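Local coordinates for protein type III effector NopAA (Sinorhizobium fredii USDA 257, PDB 6SDU) that hydrolyses xyloglucan as a secreted type III effector of a symbiotic bacterium, through a glycosyl hydrolase family 12 domain that also binds cellobiose, at residues Tyr108-Ser113 with Ile119-Asn124; Gln48-Ser51 with Arg57-Val60; Val155-Ala160 with Leu195-Ser200; Ser85-Leu90 with Ile207-Val212. One frame throughout, in Å; residues are numbered along the deposited sequence.

In the fold
All four contacts serve a beta sandwich of two facing sheets. Interactions 1 and 2 are antiparallel hairpins held by backbone hydrogen bonds, one in each sheet, with centres about 19 Å apart. Interaction 1 lies deep, about 5 Å from the chain centre, and every touching residue is buried; interaction 2, near the edge of the other sheet, is only partly buried. Interactions 3 and 4 have no hydrogen bonds across them: 3, a surface contact against helix 191-200, sets valines against an indole, while 4 is aliphatic throughout and buried where the connection 85-90 covers strand 208-218. Helix residue Leu195 touches both Ile119 of interaction 1 and Val209 of interaction 4.

Interaction 1: residues Tyr108-Ser113 with Ile119-Asn124; sequences YDIWDS and IMLWTN
Two reciprocal pairs of backbone hydrogen bonds join Tyr108 to Leu121 and Ile110 to Ile119. Within the first pair, Tyr108 N lies 2.7 Å from Leu121 O; within the second, Ile119 N reaches Ile110 O at 2.8 Å and is nearly straight, 175° at the hydrogen. Between them Asp109 and Met120 form a non-hydrogen-bonded pair, and Met120 CA approaches Tyr108 O at 3.2 Å in a CA-H...O contact. Asp109 and Met120 run side by side, Asp109 OD1 meeting Met120 CG at 3.5 Å. The other oxygen, OD2, accepts Trp111 NE1 from above the carboxylate plane. The strands, 167° apart in direction, are the arms of the hairpin 103-112/117-125 in the larger sheet of the family 12 sandwich. Met120 and Trp122 touch the bound beta-D-glucopyranose from this hairpin, and Met120 SD lies in plane at the edge of the Trp122 ring. On the face carrying Tyr108, Ile110, Ile119 and Leu121 the packing is apolar: Leu121 CB sits 3.8 Å from Tyr108 CB, and Leu121 CG, anti to its carbonyl carbon (chi1 -39°), brings CD1 to Ile110 CD1, 4.0 Å away. Thr123 CG2 edges the Tyr108 ring, whose OH is hydrogen-bonded to Ser92 OG across the sandwich.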
loop_
_atom_site.group_PDB
_atom_site.type_symbol
_atom_site.label_atom_id
_atom_site.label_comp_id
_atom_site.label_asym_id
_atom_site.label_seq_id
_atom_site.Cartn_x
_atom_site.Cartn_y
_atom_site.Cartn_z
ATOM N N TYR A 108 0.975 2.386 0.209
ATOM C CA TYR A 108 -0.325 3.040 0.177
ATOM C C TYR A 108 -1.174 2.316 -0.856
ATOM O O TYR A 108 -0.665 1.890 -1.899
ATOM C CB TYR A 108 -0.202 4.514 -0.243
ATOM C CG TYR A 108 0.136 5.425 0.891
ATOM C CD1 TYR A 108 -0.852 5.891 1.748
ATOM C CD2 TYR A 108 1.454 5.778 1.143
ATOM C CE1 TYR A 108 -0.539 6.714 2.816
ATOM C CE2 TYR A 108 1.779 6.607 2.205
ATOM C CZ TYR A 108 0.778 7.057 3.047
ATOM O OH TYR A 108 1.080 7.870 4.113
ATOM N N ASP A 109 -2.451 2.136 -0.551
ATOM C CA ASP A 109 -3.409 1.512 -1.465
ATOM C C ASP A 109 -4.588 2.476 -1.579
ATOM O O ASP A 109 -5.393 2.598 -0.654
ATOM C CB ASP A 109 -3.838 0.131 -0.952
ATOM C CG ASP A 109 -4.193 -0.851 -2.077
ATOM O OD1 ASP A 109 -3.627 -0.768 -3.194
ATOM O OD2 ASP A 109 -5.068 -1.704 -1.841
ATOM N N ILE A 110 -4.671 3.204 -2.686
ATOM C CA ILE A 110 -5.689 4.227 -2.872
ATOM C C ILE A 110 -6.684 3.745 -3.924
ATOM O O ILE A 110 -6.292 3.368 -5.034
ATOM C CB ILE A 110 -5.049 5.572 -3.254
ATOM C CG1 ILE A 110 -4.088 6.011 -2.161
ATOM C CG2 ILE A 110 -6.133 6.685 -3.508
ATOM C CD1 ILE A 110 -2.956 6.850 -2.666
ATOM N N TRP A 111 -7.971 3.764 -3.579
ATOM C CA TRP A 111 -9.024 3.272 -4.456
ATOM C C TRP A 111 -9.998 4.382 -4.832
ATOM O O TRP A 111 -10.203 5.333 -4.080
ATOM C CB TRP A 111 -9.820 2.168 -3.790
ATOM C CG TRP A 111 -9.046 0.934 -3.487
ATOM C CD1 TRP A 111 -8.293 0.663 -2.363
ATOM C CD2 TRP A 111 -8.939 -0.205 -4.333
ATOM N NE1 TRP A 111 -7.719 -0.597 -2.476
ATOM C CE2 TRP A 111 -8.116 -1.148 -3.671
ATOM C CE3 TRP A 111 -9.456 -0.520 -5.595
ATOM C CZ2 TRP A 111 -7.818 -2.393 -4.225
ATOM C CZ3 TRP A 111 -9.158 -1.757 -6.151
ATOM C CH2 TRP A 111 -8.342 -2.679 -5.467
ATOM N N ASP A 112 -10.614 4.253 -5.993
ATOM C CA ASP A 112 -11.738 5.129 -6.256
ATOM C C ASP A 112 -13.008 4.443 -5.761
ATOM O O ASP A 112 -12.997 3.265 -5.395
ATOM C CB ASP A 112 -11.807 5.497 -7.734
ATOM C CG ASP A 112 -12.131 4.334 -8.636
ATOM O OD1 ASP A 112 -11.794 3.178 -8.308
ATOM O OD2 ASP A 112 -12.715 4.594 -9.709
ATOM N N SER A 113 -14.108 5.202 -5.699
ATOM C CA SER A 113 -15.333 4.654 -5.111
ATOM C C SER A 113 -15.856 3.443 -5.873
ATOM O O SER A 113 -16.397 2.513 -5.261
ATOM C CB SER A 113 -16.408 5.736 -5.023
ATOM O OG SER A 113 -16.060 6.636 -3.989
ATOM N N ILE A 119 -4.468 2.824 -7.036
ATOM C CA ILE A 119 -3.184 3.530 -7.080
ATOM C C ILE A 119 -2.364 3.115 -5.858
ATOM O O ILE A 119 -2.808 3.292 -4.713
ATOM C CB ILE A 119 -3.356 5.056 -7.135
ATOM C CG1 ILE A 119 -4.170 5.461 -8.380
ATOM C CG2 ILE A 119 -1.962 5.758 -7.105
ATOM C CD1 ILE A 119 -5.670 5.563 -8.142
ATOM N N MET A 120 -1.179 2.548 -6.101
ATOM C CA MET A 120 -0.284 2.060 -5.054
ATOM C C MET A 120 0.951 2.943 -4.975
ATOM O O MET A 120 1.495 3.359 -6.005
ATOM C CB MET A 120 0.163 0.613 -5.308
ATOM C CG MET A 120 -0.946 -0.438 -5.496
ATOM S SD MET A 120 -0.320 -2.108 -5.154
ATOM C CE MET A 120 -0.270 -2.040 -3.368
ATOM N N LEU A 121 1.383 3.238 -3.759
ATOM C CA LEU A 121 2.627 3.961 -3.523
ATOM C C LEU A 121 3.462 3.105 -2.581
ATOM O O LEU A 121 3.104 2.955 -1.413
ATOM C CB LEU A 121 2.385 5.356 -2.930
ATOM C CG LEU A 121 1.193 6.175 -3.466
ATOM C CD1 LEU A 121 0.982 7.444 -2.618
ATOM C CD2 LEU A 121 1.405 6.530 -4.927
ATOM N N TRP A 122 4.533 2.506 -3.106
ATOM C CA TRP A 122 5.435 1.640 -2.328
ATOM C C TRP A 122 6.512 2.494 -1.649
ATOM O O TRP A 122 7.375 3.062 -2.323
ATOM C CB TRP A 122 6.088 0.594 -3.236
ATOM C CG TRP A 122 5.151 -0.452 -3.860
ATOM C CD1 TRP A 122 3.804 -0.329 -4.102
ATOM C CD2 TRP A 122 5.522 -1.757 -4.334
ATOM N NE1 TRP A 122 3.313 -1.483 -4.680
ATOM C CE2 TRP A 122 4.345 -2.375 -4.830
ATOM C CE3 TRP A 122 6.734 -2.474 -4.367
ATOM C CZ2 TRP A 122 4.342 -3.672 -5.366
ATOM C CZ3 TRP A 122 6.734 -3.777 -4.897
ATOM C CH2 TRP A 122 5.540 -4.358 -5.382
ATOM N N THR A 123 6.487 2.567 -0.319
ATOM C CA THR A 123 7.489 3.368 0.393
ATOM C C THR A 123 8.754 2.582 0.734
ATOM O O THR A 123 9.847 3.138 0.664
ATOM C CB THR A 123 6.899 3.958 1.675
ATOM O OG1 THR A 123 6.510 2.897 2.573
ATOM C CG2 THR A 123 5.713 4.855 1.345
ATOM N N ASN A 124 8.634 1.326 1.172
ATOM C CA ASN A 124 9.789 0.483 1.487
ATOM C C ASN A 124 9.403 -0.936 1.093
ATOM O O ASN A 124 8.248 -1.338 1.265
ATOM C CB ASN A 124 10.196 0.558 2.973
ATOM C CG ASN A 124 11.636 0.066 3.232
ATOM O OD1 ASN A 124 12.353 -0.376 2.321
ATOM N ND2 ASN A 124 12.050 0.128 4.487
#

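Interaction 2: residues Gln48-Ser51 with Arg57-Val60; sequences QTIS and RWSV
Ser51 and Ser59 form a hydrogen-bonded antiparallel pair, and Ile50 and Val60 a non-hydrogen-bonded one, on strand segments whose axes are 4.7 Å apart and run at 172° to each other. Ser51 N donates to Ser59 O at 2.9 Å, with 168° at the hydrogen; the return bond, from Ser59 N to Ser51 O, is nearly in line with the carbonyl. Ser59 O is also approached by Ile50 CA, and Thr49 O receives a CA-H...O contact from Val60 CA at 3.4 Å. This is the hairpin of strands 48-54 and 57-62 in the six-stranded sheet of the sandwich, its second arm bonded in turn to strand 225-236.

The side chains of Ile50 and Val60 share one face, where Ile50 CG1 is 4.4 Å from Val60 CB. With CG1 anti to the backbone N (chi1 -170°) and the chain extended, Ile50 carries CD1 to the six-membered ring of Trp58, 3.8 Å from CZ3. The same indole stacks on Phe229 and meets Trp36 edge-to-face. Gln48 lays CG 3.8 Å from Val60 CG2. On the other face Ser51 OG comes only to 4.0 Å from Ser59 CB. The two faces therefore differ in chemistry: a largely apolar side turned toward the sandwich interior, where the buried amide of Gln48 is satisfied by Asn38, Ser62 and Ser72, and a partly exposed side whose serine side chains make no hydrogen bond to each other, leaving the pair to its two backbone bonds.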
loop_
_atom_site.group_PDB
_atom_site.type_symbol
_atom_site.label_atom_id
_atom_site.label_comp_id
_atom_site.label_asym_id
_atom_site.label_seq_id
_atom_site.Cartn_x
_atom_site.Cartn_y
_atom_site.Cartn_z
ATOM N N GLN A 48 -1.005 -14.585 11.717
ATOM C CA GLN A 48 -0.842 -13.147 11.588
ATOM C C GLN A 48 -1.669 -12.478 12.664
ATOM O O GLN A 48 -2.880 -12.714 12.727
ATOM C CB GLN A 48 -1.300 -12.662 10.213
ATOM C CG GLN A 48 -1.124 -11.185 10.018
ATOM C CD GLN A 48 -1.389 -10.740 8.599
ATOM O OE1 GLN A 48 -0.554 -10.910 7.704
ATOM N NE2 GLN A 48 -2.545 -10.125 8.391
ATOM N N THR A 49 -1.059 -11.541 13.397
ATOM C CA THR A 49 -1.749 -10.843 14.482
ATOM C C THR A 49 -1.536 -9.344 14.337
ATOM O O THR A 49 -0.396 -8.854 14.368
ATOM C CB THR A 49 -1.245 -11.331 15.851
ATOM O OG1 THR A 49 -1.588 -12.712 16.024
ATOM C CG2 THR A 49 -1.822 -10.491 17.013
ATOM N N ILE A 50 -2.634 -8.623 14.219
ATOM C CA ILE A 50 -2.634 -7.168 14.153
ATOM C C ILE A 50 -3.058 -6.635 15.520
ATOM O O ILE A 50 -3.916 -7.225 16.192
ATOM C CB ILE A 50 -3.570 -6.697 13.018
ATOM C CG1 ILE A 50 -3.424 -5.197 12.731
ATOM C CG2 ILE A 50 -5.012 -7.106 13.311
ATOM C CD1 ILE A 50 -4.191 -4.771 11.478
ATOM N N SER A 51 -2.394 -5.577 15.982
ATOM C CA SER A 51 -2.770 -4.908 17.224
ATOM C C SER A 51 -2.814 -3.414 16.966
ATOM O O SER A 51 -1.988 -2.888 16.209
ATOM C CB SER A 51 -1.823 -5.230 18.396
ATOM O OG SER A 51 -0.577 -4.580 18.233
ATOM N N ARG A 57 -1.527 4.705 15.688
ATOM C CA ARG A 57 -0.406 3.787 15.916
ATOM C C ARG A 57 -0.888 2.344 15.986
ATOM O O ARG A 57 -1.738 2.006 16.809
ATOM C CB ARG A 57 0.342 4.134 17.203
ATOM C CG ARG A 57 1.515 3.233 17.483
ATOM C CD ARG A 57 2.089 3.512 18.850
ATOM N NE ARG A 57 2.875 4.740 18.852
ATOM C CZ ARG A 57 4.203 4.768 18.872
ATOM N NH1 ARG A 57 4.883 3.626 18.900
ATOM N NH2 ARG A 57 4.847 5.933 18.865
ATOM N N TRP A 58 -0.278 1.486 15.164
ATOM C CA TRP A 58 -0.650 0.085 15.062
ATOM C C TRP A 58 0.556 -0.750 14.650
ATOM O O TRP A 58 1.640 -0.229 14.349
ATOM C CB TRP A 58 -1.825 -0.117 14.095
ATOM C CG TRP A 58 -1.591 0.186 12.663
ATOM C CD1 TRP A 58 -1.585 1.432 12.066
ATOM C CD2 TRP A 58 -1.430 -0.765 11.600
ATOM N NE1 TRP A 58 -1.389 1.299 10.706
ATOM C CE2 TRP A 58 -1.288 -0.032 10.393
ATOM C CE3 TRP A 58 -1.400 -2.162 11.549
ATOM C CZ2 TRP A 58 -1.121 -0.657 9.149
ATOM C CZ3 TRP A 58 -1.195 -2.780 10.320
ATOM C CH2 TRP A 58 -1.067 -2.028 9.133
ATOM N N SER A 59 0.372 -2.066 14.726
ATOM C CA SER A 59 1.430 -3.015 14.448
ATOM C C SER A 59 0.812 -4.311 13.926
ATOM O O SER A 59 -0.372 -4.588 14.156
ATOM C CB SER A 59 2.258 -3.229 15.735
ATOM O OG SER A 59 2.935 -4.458 15.723
ATOM N N VAL A 60 1.624 -5.090 13.202
ATOM C CA VAL A 60 1.244 -6.419 12.730
ATOM C C VAL A 60 2.479 -7.324 12.694
ATOM O O VAL A 60 3.571 -6.897 12.291
ATOM C CB VAL A 60 0.561 -6.358 11.351
ATOM C CG1 VAL A 60 1.486 -5.706 10.330
ATOM C CG2 VAL A 60 0.163 -7.760 10.922
#

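Interaction 3: residues Val155-Ala160 with Leu195-Ser200; sequences VNVGGA and LQWIKS
An edge strand and the chain's one helix, 191-200, meet here: strand 155-157, outermost in the larger sheet of the sandwich, leads into a type I' beta turn from Val157 to Ala160, and the indole of Trp197 on the helix leans against the strand. The turn is the tight link to strand 160-168. It is closed by reciprocal backbone bonds between Val157 and Ala160, with Val157 N 3.0 Å from Ala160 O, and its two central positions, Gly158 and Gly159, both have positive phi (52° and 92°), as this turn type requires.

No hydrogen bond crosses the contact, which buries 146 Å² in all. Trp197 has CG anti to the backbone N (chi1 -179°), which swings the ring away from the helix and across to Val155 and Val157, the two valines on the helix-facing side of the strand, with Asn156 between them pointing away. Val155 approaches from the opposite direction and lays CG1 over one face of the indole, displaced toward its rim, 3.6 Å from CZ2. Val157 crosses the tryptophan side chain at about a right angle and touches it nearer its root. Tyr152 meets the ring edge-to-face, and Val164 of the adjoining strand packs on both Val155 and Trp197. On the helix itself, Ser200 OG turns back to hydrogen-bond Trp197 O at 2.8 Å. At the base of the tryptophan, Val157 CG2 rests 3.7 Å from Trp197 CB.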
loop_
_atom_site.group_PDB
_atom_site.type_symbol
_atom_site.label_atom_id
_atom_site.label_comp_id
_atom_site.label_asym_id
_atom_site.label_seq_id
_atom_site.Cartn_x
_atom_site.Cartn_y
_atom_site.Cartn_z
ATOM N N VAL A 155 9.926 9.920 -11.944
ATOM C CA VAL A 155 8.898 10.946 -11.914
ATOM C C VAL A 155 8.936 11.618 -10.551
ATOM O O VAL A 155 8.876 10.951 -9.514
ATOM C CB VAL A 155 7.519 10.339 -12.196
ATOM C CG1 VAL A 155 6.440 11.418 -12.121
ATOM C CG2 VAL A 155 7.531 9.647 -13.546
ATOM N N ASN A 156 9.054 12.941 -10.542
ATOM C CA ASN A 156 9.057 13.701 -9.301
ATOM C C ASN A 156 7.666 14.288 -9.124
ATOM O O ASN A 156 7.278 15.198 -9.859
ATOM C CB ASN A 156 10.127 14.787 -9.292
ATOM C CG ASN A 156 10.358 15.336 -7.903
ATOM O OD1 ASN A 156 9.511 16.039 -7.350
ATOM N ND2 ASN A 156 11.492 14.986 -7.312
ATOM N N VAL A 157 6.902 13.727 -8.184
ATOM C CA VAL A 157 5.540 14.170 -7.901
ATOM C C VAL A 157 5.247 13.927 -6.427
ATOM O O VAL A 157 5.833 13.042 -5.795
ATOM C CB VAL A 157 4.506 13.446 -8.798
ATOM C CG1 VAL A 157 4.335 12.000 -8.363
ATOM C CG2 VAL A 157 3.179 14.172 -8.782
ATOM N N GLY A 158 4.350 14.744 -5.875
ATOM C CA GLY A 158 3.856 14.565 -4.519
ATOM C C GLY A 158 4.893 14.431 -3.416
ATOM O O GLY A 158 4.645 13.771 -2.395
ATOM N N GLY A 159 6.038 15.087 -3.597
ATOM C CA GLY A 159 7.080 15.132 -2.593
ATOM C C GLY A 159 8.154 14.075 -2.676
ATOM O O GLY A 159 8.899 13.909 -1.697
ATOM N N ALA A 160 8.251 13.343 -3.790
ATOM C CA ALA A 160 9.252 12.290 -3.911
ATOM C C ALA A 160 9.440 11.944 -5.380
ATOM O O ALA A 160 8.713 12.428 -6.245
ATOM C CB ALA A 160 8.867 11.048 -3.101
ATOM N N LEU A 195 -2.533 11.968 -7.669
ATOM C CA LEU A 195 -3.710 11.644 -8.464
ATOM C C LEU A 195 -3.877 12.638 -9.617
ATOM O O LEU A 195 -4.253 12.254 -10.734
ATOM C CB LEU A 195 -4.944 11.637 -7.563
ATOM C CG LEU A 195 -4.927 10.557 -6.484
ATOM C CD1 LEU A 195 -6.133 10.652 -5.540
ATOM C CD2 LEU A 195 -4.830 9.162 -7.136
ATOM N N GLN A 196 -3.553 13.913 -9.375
ATOM C CA GLN A 196 -3.647 14.916 -10.435
ATOM C C GLN A 196 -2.674 14.600 -11.565
ATOM O O GLN A 196 -3.034 14.696 -12.742
ATOM C CB GLN A 196 -3.385 16.309 -9.863
ATOM C CG GLN A 196 -4.568 16.880 -9.103
ATOM C CD GLN A 196 -4.264 18.188 -8.378
ATOM O OE1 GLN A 196 -3.108 18.516 -8.099
ATOM N NE2 GLN A 196 -5.315 18.943 -8.076
ATOM N N TRP A 197 -1.451 14.171 -11.224
ATOM C CA TRP A 197 -0.477 13.799 -12.249
ATOM C C TRP A 197 -0.927 12.567 -13.035
ATOM O O TRP A 197 -0.747 12.507 -14.260
ATOM C CB TRP A 197 0.887 13.561 -11.604
ATOM C CG TRP A 197 1.974 13.183 -12.590
ATOM C CD1 TRP A 197 2.860 14.030 -13.214
ATOM C CD2 TRP A 197 2.285 11.863 -13.067
ATOM N NE1 TRP A 197 3.700 13.314 -14.045
ATOM C CE2 TRP A 197 3.375 11.983 -13.963
ATOM C CE3 TRP A 197 1.758 10.590 -12.811
ATOM C CZ2 TRP A 197 3.936 10.880 -14.610
ATOM C CZ3 TRP A 197 2.321 9.495 -13.452
ATOM C CH2 TRP A 197 3.397 9.649 -14.341
ATOM N N ILE A 198 -1.518 11.576 -12.354
ATOM C CA ILE A 198 -1.993 10.380 -13.043
ATOM C C ILE A 198 -3.151 10.725 -13.972
ATOM O O ILE A 198 -3.276 10.161 -15.066
ATOM C CB ILE A 198 -2.387 9.286 -12.032
ATOM C CG1 ILE A 198 -1.193 8.896 -11.156
ATOM C CG2 ILE A 198 -2.905 8.063 -12.771
ATOM C CD1 ILE A 198 -1.551 7.943 -10.012
ATOM N N LYS A 199 -4.032 11.631 -13.541
ATOM C CA LYS A 199 -5.101 12.106 -14.417
ATOM C C LYS A 199 -4.532 12.794 -15.656
ATOM O O LYS A 199 -5.010 12.558 -16.774
ATOM C CB LYS A 199 -6.013 13.060 -13.638
ATOM C CG LYS A 199 -7.229 13.567 -14.394
ATOM C CD LYS A 199 -7.979 14.606 -13.568
ATOM C CE LYS A 199 -9.167 15.198 -14.336
ATOM N NZ LYS A 199 -9.921 16.225 -13.550
ATOM N N SER A 200 -3.462 13.590 -15.483
ATOM C CA SER A 200 -2.832 14.316 -16.594
ATOM C C SER A 200 -2.225 13.389 -17.642
ATOM O O SER A 200 -2.014 13.818 -18.782
ATOM C CB SER A 200 -1.765 15.291 -16.063
ATOM O OG SER A 200 -0.485 14.690 -15.922
#

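Interaction 4: residues Ser85-Leu90 with Ile207-Val212; sequences SSINTL and IEVGSV
Ile87 and Val209 come no closer than 9.2 Å between their CA atoms, and Leu90 and Val212 are 9.6 Å apart, so the two backbones are separated by a full layer of side chains. The spacing fits a connection folded over one sheet of a beta sandwich: segment 85-90 leads from strand 72-83 of the larger sheet to strand 90-97 of the smaller, which begins at Leu90, and Val209 lies on strand 208-218 of the larger sheet. A classic beta bulge follows Val209, where Gly210 and Ser211 both face Trp111 on the neighbouring strand.

Val209 serves two partners, one with each methyl. Its CG1 stands anti to the backbone N (chi1 -179°), leaving CG2 beside that N; the first is directed at Leu90 and the second at Ile87. Ile87 crosses the valine at about a right angle and touches it through CD1, 3.7 Å from Val209 CG2. The buried contact, which has no hydrogen bond across it, is extended by Ile80 and by helix 191-200: Leu195 packs on Val209, and Ile191 on Leu90 and Val212. Leu90 and Val209 reach toward each other tip to tip, Leu90 CD2 standing 4.0 Å from Val209 CG1.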
loop_
_atom_site.group_PDB
_atom_site.type_symbol
_atom_site.label_atom_id
_atom_site.label_comp_id
_atom_site.label_asym_id
_atom_site.label_seq_id
_atom_site.Cartn_x
_atom_site.Cartn_y
_atom_site.Cartn_z
ATOM N N SER A 85 -11.739 16.846 -7.991
ATOM C CA SER A 85 -11.840 18.282 -8.225
ATOM C C SER A 85 -12.305 19.040 -6.984
ATOM O O SER A 85 -11.917 20.199 -6.787
ATOM C CB SER A 85 -12.791 18.541 -9.399
ATOM O OG SER A 85 -14.083 18.016 -9.143
ATOM N N SER A 86 -13.105 18.407 -6.125
ATOM C CA SER A 86 -13.580 19.074 -4.916
ATOM C C SER A 86 -12.553 19.058 -3.788
ATOM O O SER A 86 -12.795 19.669 -2.739
ATOM C CB SER A 86 -14.900 18.455 -4.446
ATOM O OG SER A 86 -14.689 17.172 -3.880
ATOM N N ILE A 87 -11.441 18.347 -3.955
ATOM C CA ILE A 87 -10.461 18.182 -2.889
ATOM C C ILE A 87 -9.474 19.343 -2.912
ATOM O O ILE A 87 -8.863 19.640 -3.947
ATOM C CB ILE A 87 -9.727 16.835 -3.021
ATOM C CG1 ILE A 87 -10.675 15.680 -2.706
ATOM C CG2 ILE A 87 -8.513 16.779 -2.092
ATOM C CD1 ILE A 87 -10.278 14.354 -3.342
ATOM N N ASN A 88 -9.280 19.965 -1.753
ATOM C CA ASN A 88 -8.297 21.025 -1.566
ATOM C C ASN A 88 -6.990 20.505 -0.985
ATOM O O ASN A 88 -5.910 20.973 -1.372
ATOM C CB ASN A 88 -8.858 22.112 -0.635
ATOM C CG ASN A 88 -10.245 22.606 -1.061
ATOM O OD1 ASN A 88 -10.411 23.199 -2.132
ATOM N ND2 ASN A 88 -11.248 22.352 -0.218
ATOM N N THR A 89 -7.066 19.546 -0.062
ATOM C CA THR A 89 -5.883 18.937 0.534
ATOM C C THR A 89 -6.135 17.453 0.760
ATOM O O THR A 89 -7.125 17.084 1.395
ATOM C CB THR A 89 -5.546 19.610 1.872
ATOM O OG1 THR A 89 -5.062 20.939 1.641
ATOM C CG2 THR A 89 -4.510 18.812 2.631
ATOM N N LEU A 90 -5.227 16.609 0.273
ATOM C CA LEU A 90 -5.260 15.174 0.575
ATOM C C LEU A 90 -3.814 14.709 0.710
ATOM O O LEU A 90 -3.132 14.433 -0.283
ATOM C CB LEU A 90 -6.010 14.368 -0.479
ATOM C CG LEU A 90 -6.164 12.872 -0.148
ATOM C CD1 LEU A 90 -6.782 12.649 1.235
ATOM C CD2 LEU A 90 -6.992 12.168 -1.197
ATOM N N ILE A 207 -11.947 11.513 -10.928
ATOM C CA ILE A 207 -12.213 10.325 -10.134
ATOM C C ILE A 207 -12.813 10.719 -8.786
ATOM O O ILE A 207 -12.402 11.715 -8.167
ATOM C CB ILE A 207 -10.859 9.609 -9.999
ATOM C CG1 ILE A 207 -10.918 8.252 -9.355
ATOM C CG2 ILE A 207 -9.873 10.467 -9.218
ATOM C CD1 ILE A 207 -9.505 7.705 -9.159
ATOM N N GLU A 208 -13.790 9.947 -8.313
ATOM C CA GLU A 208 -14.263 10.101 -6.939
ATOM C C GLU A 208 -13.383 9.234 -6.041
ATOM O O GLU A 208 -13.429 8.003 -6.117
ATOM C CB GLU A 208 -15.734 9.729 -6.762
ATOM C CG GLU A 208 -16.175 10.169 -5.366
ATOM C CD GLU A 208 -17.643 10.010 -5.065
ATOM O OE1 GLU A 208 -18.440 10.799 -5.615
ATOM O OE2 GLU A 208 -17.993 9.132 -4.236
ATOM N N VAL A 209 -12.560 9.884 -5.223
ATOM C CA VAL A 209 -11.638 9.213 -4.309
ATOM C C VAL A 209 -12.429 8.503 -3.215
ATOM O O VAL A 209 -13.162 9.134 -2.445
ATOM C CB VAL A 209 -10.640 10.228 -3.731
ATOM C CG1 VAL A 209 -9.608 9.576 -2.781
ATOM C CG2 VAL A 209 -9.957 10.960 -4.876
ATOM N N GLY A 210 -12.256 7.187 -3.123
ATOM C CA GLY A 210 -12.974 6.343 -2.190
ATOM C C GLY A 210 -12.214 6.101 -0.904
ATOM O O GLY A 210 -12.608 6.586 0.157
ATOM N N SER A 211 -11.156 5.295 -0.965
ATOM C CA SER A 211 -10.431 4.903 0.236
ATOM C C SER A 211 -8.930 5.148 0.109
ATOM O O SER A 211 -8.333 4.881 -0.938
ATOM C CB SER A 211 -10.690 3.422 0.517
ATOM O OG SER A 211 -10.339 3.104 1.844
ATOM N N VAL A 212 -8.311 5.613 1.193
ATOM C CA VAL A 212 -6.859 5.690 1.306
ATOM C C VAL A 212 -6.438 4.613 2.300
ATOM O O VAL A 212 -6.850 4.649 3.465
ATOM C CB VAL A 212 -6.369 7.076 1.762
ATOM C CG1 VAL A 212 -4.880 7.006 2.131
ATOM C CG2 VAL A 212 -6.559 8.093 0.676
#